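PDB 5CWW: nucleoporin NUP82 from Chaetomium thermophilum, which probably serves as a structural component of the nuclear pore complex, this piece being its N-terminal beta-propeller region. Local coordinates for residues D385-K398 with G422-Q436. Residues are numbered along the deposited sequence; the frame is centred on the assembly and turned at random.
Sequences DEVELKDIYVIGEK and GLSLNIICLLSTSGQ
Lys390 and Asp391 both direct their backbone N-H groups at Leu431 O, a classic beta bulge that shifts the antiparallel register by one residue; Lys390 N is the nearer, at 2.7 Å. From the bulge the Lys390 side chain points toward Thr433. Bent at chi2 (-70°) and chi4 (62°), it lets NZ donate to Thr433 OG1 at 2.7 Å, while that hydroxyl donates to Glu388 OE1, met 44° out of the carboxylate plane. The threonine thus bridges a lysine and a glutamate whose direct salt bridge is long; NZ also bonds Gly488 O, and the lysine meets Trp489 in a cation-pi contact. A valine in place of Thr433 would probably leave Glu388 OE1 without its hydroxyl donor and cost Lys390 NZ one acceptor. Ser432 OG and Ser434 N bind Glu386 O and Asp385 O, tying the type I turn to the helix ending at Val387. Past the bulge the pairing is regular, and at its far end Asn426 OD1 accepts from Glu397 N at 2.9 Å. Ile392 lies alongside Leu430, CG1 to CD2 3.9 Å, and with Val394 and Ile428 faces strand 272-276. Cys429 and Leu431 touch Phe492, so this antiparallel pair lies between the blades holding 272-276 and 491-494; 389-395 is its blade's outer strand, and 437-441 pairs with the other edge of 427-432.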
loop_
_atom_site.group_PDB
_atom_site.type_symbol
_atom_site.label_atom_id
_atom_site.label_comp_id
_atom_site.label_asym_id
_atom_site.label_seq_id
_atom_site.Cartn_x
_atom_site.Cartn_y
_atom_site.Cartn_z
ATOM N N ASP B 385 15.202 12.664 1.397
ATOM C CA ASP B 385 13.785 12.985 1.554
ATOM C C ASP B 385 13.045 12.971 0.214
ATOM O O ASP B 385 11.830 13.160 0.173
ATOM C CB ASP B 385 13.610 14.347 2.240
ATOM C CG ASP B 385 14.347 15.471 1.528
ATOM O OD1 ASP B 385 14.690 15.315 0.338
ATOM O OD2 ASP B 385 14.574 16.522 2.165
ATOM N N GLU B 386 13.783 12.749 -0.871
ATOM C CA GLU B 386 13.188 12.622 -2.200
ATOM C C GLU B 386 12.994 11.151 -2.560
ATOM O O GLU B 386 12.020 10.787 -3.218
ATOM C CB GLU B 386 14.061 13.316 -3.251
ATOM C CG GLU B 386 14.055 14.836 -3.150
ATOM C CD GLU B 386 15.066 15.499 -4.070
ATOM O OE1 GLU B 386 16.065 14.848 -4.436
ATOM O OE2 GLU B 386 14.859 16.679 -4.424
ATOM N N VAL B 387 13.923 10.307 -2.122
ATOM C CA VAL B 387 13.829 8.875 -2.376
ATOM C C VAL B 387 12.764 8.268 -1.469
ATOM O O VAL B 387 11.963 7.440 -1.900
ATOM C CB VAL B 387 15.185 8.164 -2.141
ATOM C CG1 VAL B 387 15.044 6.650 -2.276
ATOM C CG2 VAL B 387 16.227 8.682 -3.118
ATOM N N GLU B 388 12.771 8.695 -0.210
ATOM C CA GLU B 388 11.841 8.201 0.800
ATOM C C GLU B 388 10.390 8.522 0.442
ATOM O O GLU B 388 10.034 9.689 0.264
ATOM C CB GLU B 388 12.192 8.804 2.163
ATOM C CG GLU B 388 11.266 8.398 3.300
ATOM C CD GLU B 388 11.722 8.943 4.639
ATOM O OE1 GLU B 388 11.903 10.175 4.750
ATOM O OE2 GLU B 388 11.910 8.136 5.575
ATOM N N LEU B 389 9.559 7.486 0.343
ATOM C CA LEU B 389 8.165 7.651 -0.069
ATOM C C LEU B 389 7.225 7.699 1.127
ATOM O O LEU B 389 7.482 7.079 2.163
ATOM C CB LEU B 389 7.740 6.520 -1.009
ATOM C CG LEU B 389 8.373 6.513 -2.404
ATOM C CD1 LEU B 389 7.910 5.293 -3.176
ATOM C CD2 LEU B 389 8.032 7.782 -3.170
ATOM N N LYS B 390 6.131 8.439 0.970
ATOM C CA LYS B 390 5.141 8.584 2.031
ATOM C C LYS B 390 3.726 8.280 1.553
ATOM O O LYS B 390 2.842 8.004 2.362
ATOM C CB LYS B 390 5.210 9.996 2.617
ATOM C CG LYS B 390 6.440 10.232 3.488
ATOM C CD LYS B 390 6.355 9.452 4.802
ATOM C CE LYS B 390 7.710 9.289 5.472
ATOM N NZ LYS B 390 8.307 10.597 5.849
ATOM N N ASP B 391 3.505 8.326 0.244
ATOM C CA ASP B 391 2.204 7.952 -0.296
ATOM C C ASP B 391 2.308 7.473 -1.734
ATOM O O ASP B 391 3.287 7.745 -2.428
ATOM C CB ASP B 391 1.228 9.126 -0.221
ATOM C CG ASP B 391 -0.221 8.678 -0.102
ATOM O OD1 ASP B 391 -0.502 7.478 -0.307
ATOM O OD2 ASP B 391 -1.087 9.530 0.184
ATOM N N ILE B 392 1.284 6.747 -2.166
ATOM C CA ILE B 392 1.198 6.261 -3.533
ATOM C C ILE B 392 -0.241 6.402 -4.010
ATOM O O ILE B 392 -1.181 6.163 -3.252
ATOM C CB ILE B 392 1.665 4.793 -3.652
ATOM C CG1 ILE B 392 1.593 4.327 -5.109
ATOM C CG2 ILE B 392 0.842 3.885 -2.732
ATOM C CD1 ILE B 392 2.282 3.004 -5.371
ATOM N N TYR B 393 -0.402 6.810 -5.264
ATOM C CA TYR B 393 -1.719 7.009 -5.853
ATOM C C TYR B 393 -1.697 6.564 -7.305
ATOM O O TYR B 393 -0.930 7.090 -8.110
ATOM C CB TYR B 393 -2.144 8.473 -5.747
ATOM C CG TYR B 393 -3.424 8.795 -6.481
ATOM C CD1 TYR B 393 -4.651 8.365 -5.997
ATOM C CD2 TYR B 393 -3.404 9.538 -7.654
ATOM C CE1 TYR B 393 -5.824 8.660 -6.666
ATOM C CE2 TYR B 393 -4.571 9.839 -8.327
ATOM C CZ TYR B 393 -5.778 9.398 -7.830
ATOM O OH TYR B 393 -6.939 9.697 -8.500
ATOM N N VAL B 394 -2.528 5.578 -7.626
ATOM C CA VAL B 394 -2.501 4.954 -8.940
ATOM C C VAL B 394 -3.802 5.176 -9.696
ATOM O O VAL B 394 -4.882 4.853 -9.211
ATOM C CB VAL B 394 -2.240 3.444 -8.834
ATOM C CG1 VAL B 394 -2.145 2.814 -10.224
ATOM C CG2 VAL B 394 -0.961 3.190 -8.052
ATOM N N ILE B 395 -3.679 5.736 -10.893
ATOM C CA ILE B 395 -4.808 5.890 -11.794
ATOM C C ILE B 395 -4.773 4.733 -12.781
ATOM O O ILE B 395 -3.896 4.667 -13.644
ATOM C CB ILE B 395 -4.763 7.233 -12.536
ATOM C CG1 ILE B 395 -4.626 8.382 -11.535
ATOM C CG2 ILE B 395 -6.020 7.415 -13.378
ATOM C CD1 ILE B 395 -4.228 9.693 -12.156
ATOM N N GLY B 396 -5.721 3.814 -12.644
ATOM C CA GLY B 396 -5.735 2.621 -13.464
ATOM C C GLY B 396 -6.007 2.925 -14.923
ATOM O O GLY B 396 -6.695 3.893 -15.250
ATOM N N GLU B 397 -5.449 2.099 -15.802
ATOM C CA GLU B 397 -5.771 2.155 -17.220
ATOM C C GLU B 397 -7.277 2.066 -17.392
ATOM O O GLU B 397 -7.951 1.391 -16.613
ATOM C CB GLU B 397 -5.084 1.022 -17.978
ATOM C CG GLU B 397 -5.392 -0.363 -17.411
ATOM C CD GLU B 397 -5.088 -1.483 -18.382
ATOM O OE1 GLU B 397 -5.456 -1.364 -19.569
ATOM O OE2 GLU B 397 -4.489 -2.488 -17.954
ATOM N N LYS B 398 -7.803 2.741 -18.406
ATOM C CA LYS B 398 -9.229 2.682 -18.693
ATOM C C LYS B 398 -9.463 1.830 -19.935
ATOM O O LYS B 398 -8.619 1.805 -20.831
ATOM C CB LYS B 398 -9.798 4.087 -18.883
ATOM C CG LYS B 398 -9.576 5.003 -17.686
ATOM C CD LYS B 398 -10.543 6.182 -17.675
ATOM C CE LYS B 398 -11.952 5.766 -17.262
ATOM N NZ LYS B 398 -11.998 5.194 -15.884
ATOM N N GLY B 422 -10.193 7.980 -20.870
ATOM C CA GLY B 422 -8.913 8.469 -20.394
ATOM C C GLY B 422 -7.748 7.748 -21.041
ATOM O O GLY B 422 -7.807 7.405 -22.219
ATOM N N LEU B 423 -6.695 7.508 -20.265
ATOM C CA LEU B 423 -5.468 6.915 -20.788
ATOM C C LEU B 423 -5.451 5.399 -20.632
ATOM O O LEU B 423 -5.730 4.868 -19.552
ATOM C CB LEU B 423 -4.252 7.518 -20.082
ATOM C CG LEU B 423 -2.877 7.090 -20.608
ATOM C CD1 LEU B 423 -2.649 7.612 -22.020
ATOM C CD2 LEU B 423 -1.778 7.569 -19.673
ATOM N N SER B 424 -5.089 4.705 -21.706
ATOM C CA SER B 424 -5.018 3.246 -21.696
ATOM C C SER B 424 -3.738 2.736 -21.029
ATOM O O SER B 424 -3.187 1.713 -21.433
ATOM C CB SER B 424 -5.110 2.707 -23.125
ATOM O OG SER B 424 -4.091 3.254 -23.944
ATOM N N LEU B 425 -3.275 3.450 -20.006
ATOM C CA LEU B 425 -2.091 3.054 -19.253
ATOM C C LEU B 425 -2.284 3.382 -17.785
ATOM O O LEU B 425 -2.899 4.394 -17.443
ATOM C CB LEU B 425 -0.842 3.773 -19.767
ATOM C CG LEU B 425 -0.401 3.582 -21.218
ATOM C CD1 LEU B 425 0.687 4.588 -21.533
ATOM C CD2 LEU B 425 0.093 2.167 -21.466
ATOM N N ASN B 426 -1.759 2.532 -16.912
ATOM C CA ASN B 426 -1.713 2.854 -15.496
ATOM C C ASN B 426 -0.766 4.022 -15.264
ATOM O O ASN B 426 0.308 4.091 -15.869
ATOM C CB ASN B 426 -1.275 1.647 -14.663
ATOM C CG ASN B 426 -2.164 0.440 -14.869
ATOM O OD1 ASN B 426 -3.366 0.487 -14.602
ATOM N ND2 ASN B 426 -1.576 -0.658 -15.326
ATOM N N ILE B 427 -1.179 4.951 -14.410
ATOM C CA ILE B 427 -0.321 6.047 -13.991
ATOM C C ILE B 427 -0.046 5.895 -12.503
ATOM O O ILE B 427 -0.965 5.924 -11.684
ATOM C CB ILE B 427 -0.952 7.424 -14.274
ATOM C CG1 ILE B 427 -1.359 7.525 -15.749
ATOM C CG2 ILE B 427 0.030 8.536 -13.915
ATOM C CD1 ILE B 427 -2.101 8.800 -16.111
ATOM N N ILE B 428 1.225 5.708 -12.168
ATOM C CA ILE B 428 1.638 5.522 -10.787
ATOM C C ILE B 428 2.246 6.820 -10.272
ATOM O O ILE B 428 3.285 7.273 -10.760
ATOM C CB ILE B 428 2.643 4.358 -10.646
ATOM C CG1 ILE B 428 1.961 3.022 -10.964
ATOM C CG2 ILE B 428 3.197 4.278 -9.224
ATOM C CD1 ILE B 428 1.765 2.726 -12.437
ATOM N N CYS B 429 1.572 7.422 -9.298
ATOM C CA CYS B 429 2.011 8.681 -8.710
ATOM C C CYS B 429 2.627 8.418 -7.339
ATOM O O CYS B 429 2.044 7.705 -6.516
ATOM C CB CYS B 429 0.839 9.658 -8.601
ATOM S SG CYS B 429 -0.056 9.902 -10.161
ATOM N N LEU B 430 3.808 8.986 -7.106
ATOM C CA LEU B 430 4.577 8.724 -5.893
ATOM C C LEU B 430 4.880 10.022 -5.154
ATOM O O LEU B 430 5.375 10.978 -5.747
ATOM C CB LEU B 430 5.881 7.999 -6.230
ATOM C CG LEU B 430 5.760 6.751 -7.108
ATOM C CD1 LEU B 430 7.139 6.241 -7.506
ATOM C CD2 LEU B 430 4.971 5.662 -6.397
ATOM N N LEU B 431 4.595 10.035 -3.856
ATOM C CA LEU B 431 4.779 11.216 -3.020
ATOM C C LEU B 431 5.894 10.992 -2.000
ATOM O O LEU B 431 5.821 10.081 -1.173
ATOM C CB LEU B 431 3.465 11.559 -2.316
ATOM C CG LEU B 431 3.341 12.846 -1.502
ATOM C CD1 LEU B 431 3.812 14.063 -2.286
ATOM C CD2 LEU B 431 1.885 13.017 -1.089
ATOM N N SER B 432 6.929 11.825 -2.076
ATOM C CA SER B 432 8.080 11.723 -1.184
ATOM C C SER B 432 7.881 12.548 0.082
ATOM O O SER B 432 7.023 13.430 0.125
ATOM C CB SER B 432 9.353 12.180 -1.899
ATOM O OG SER B 432 9.515 11.514 -3.140
ATOM N N THR B 433 8.687 12.264 1.101
ATOM C CA THR B 433 8.675 13.033 2.344
ATOM C C THR B 433 8.818 14.524 2.069
ATOM O O THR B 433 8.175 15.350 2.717
ATOM C CB THR B 433 9.814 12.589 3.289
ATOM O OG1 THR B 433 9.695 11.187 3.563
ATOM C CG2 THR B 433 9.776 13.367 4.602
ATOM N N SER B 434 9.660 14.858 1.098
ATOM C CA SER B 434 9.944 16.249 0.768
ATOM C C SER B 434 8.753 16.935 0.111
ATOM O O SER B 434 8.746 18.154 -0.051
ATOM C CB SER B 434 11.154 16.338 -0.161
ATOM O OG SER B 434 10.847 15.804 -1.436
ATOM N N GLY B 435 7.752 16.149 -0.273
ATOM C CA GLY B 435 6.611 16.668 -1.002
ATOM C C GLY B 435 6.810 16.550 -2.501
ATOM O O GLY B 435 5.961 16.973 -3.284
ATOM N N GLN B 436 7.943 15.983 -2.902
ATOM C CA GLN B 436 8.206 15.709 -4.309
ATOM C C GLN B 436 7.174 14.730 -4.850
ATOM O O GLN B 436 6.852 13.734 -4.202
ATOM C CB GLN B 436 9.618 15.142 -4.498
ATOM C CG GLN B 436 9.962 14.756 -5.939
ATOM C CD GLN B 436 11.121 13.780 -6.024
ATOM O OE1 GLN B 436 10.939 12.563 -5.902
ATOM N NE2 GLN B 436 12.319 14.306 -6.238
HETATM O O HOH W 1 12.082 17.860 -3.087
HETATM O O HOH W 2 -4.987 5.771 -16.527
#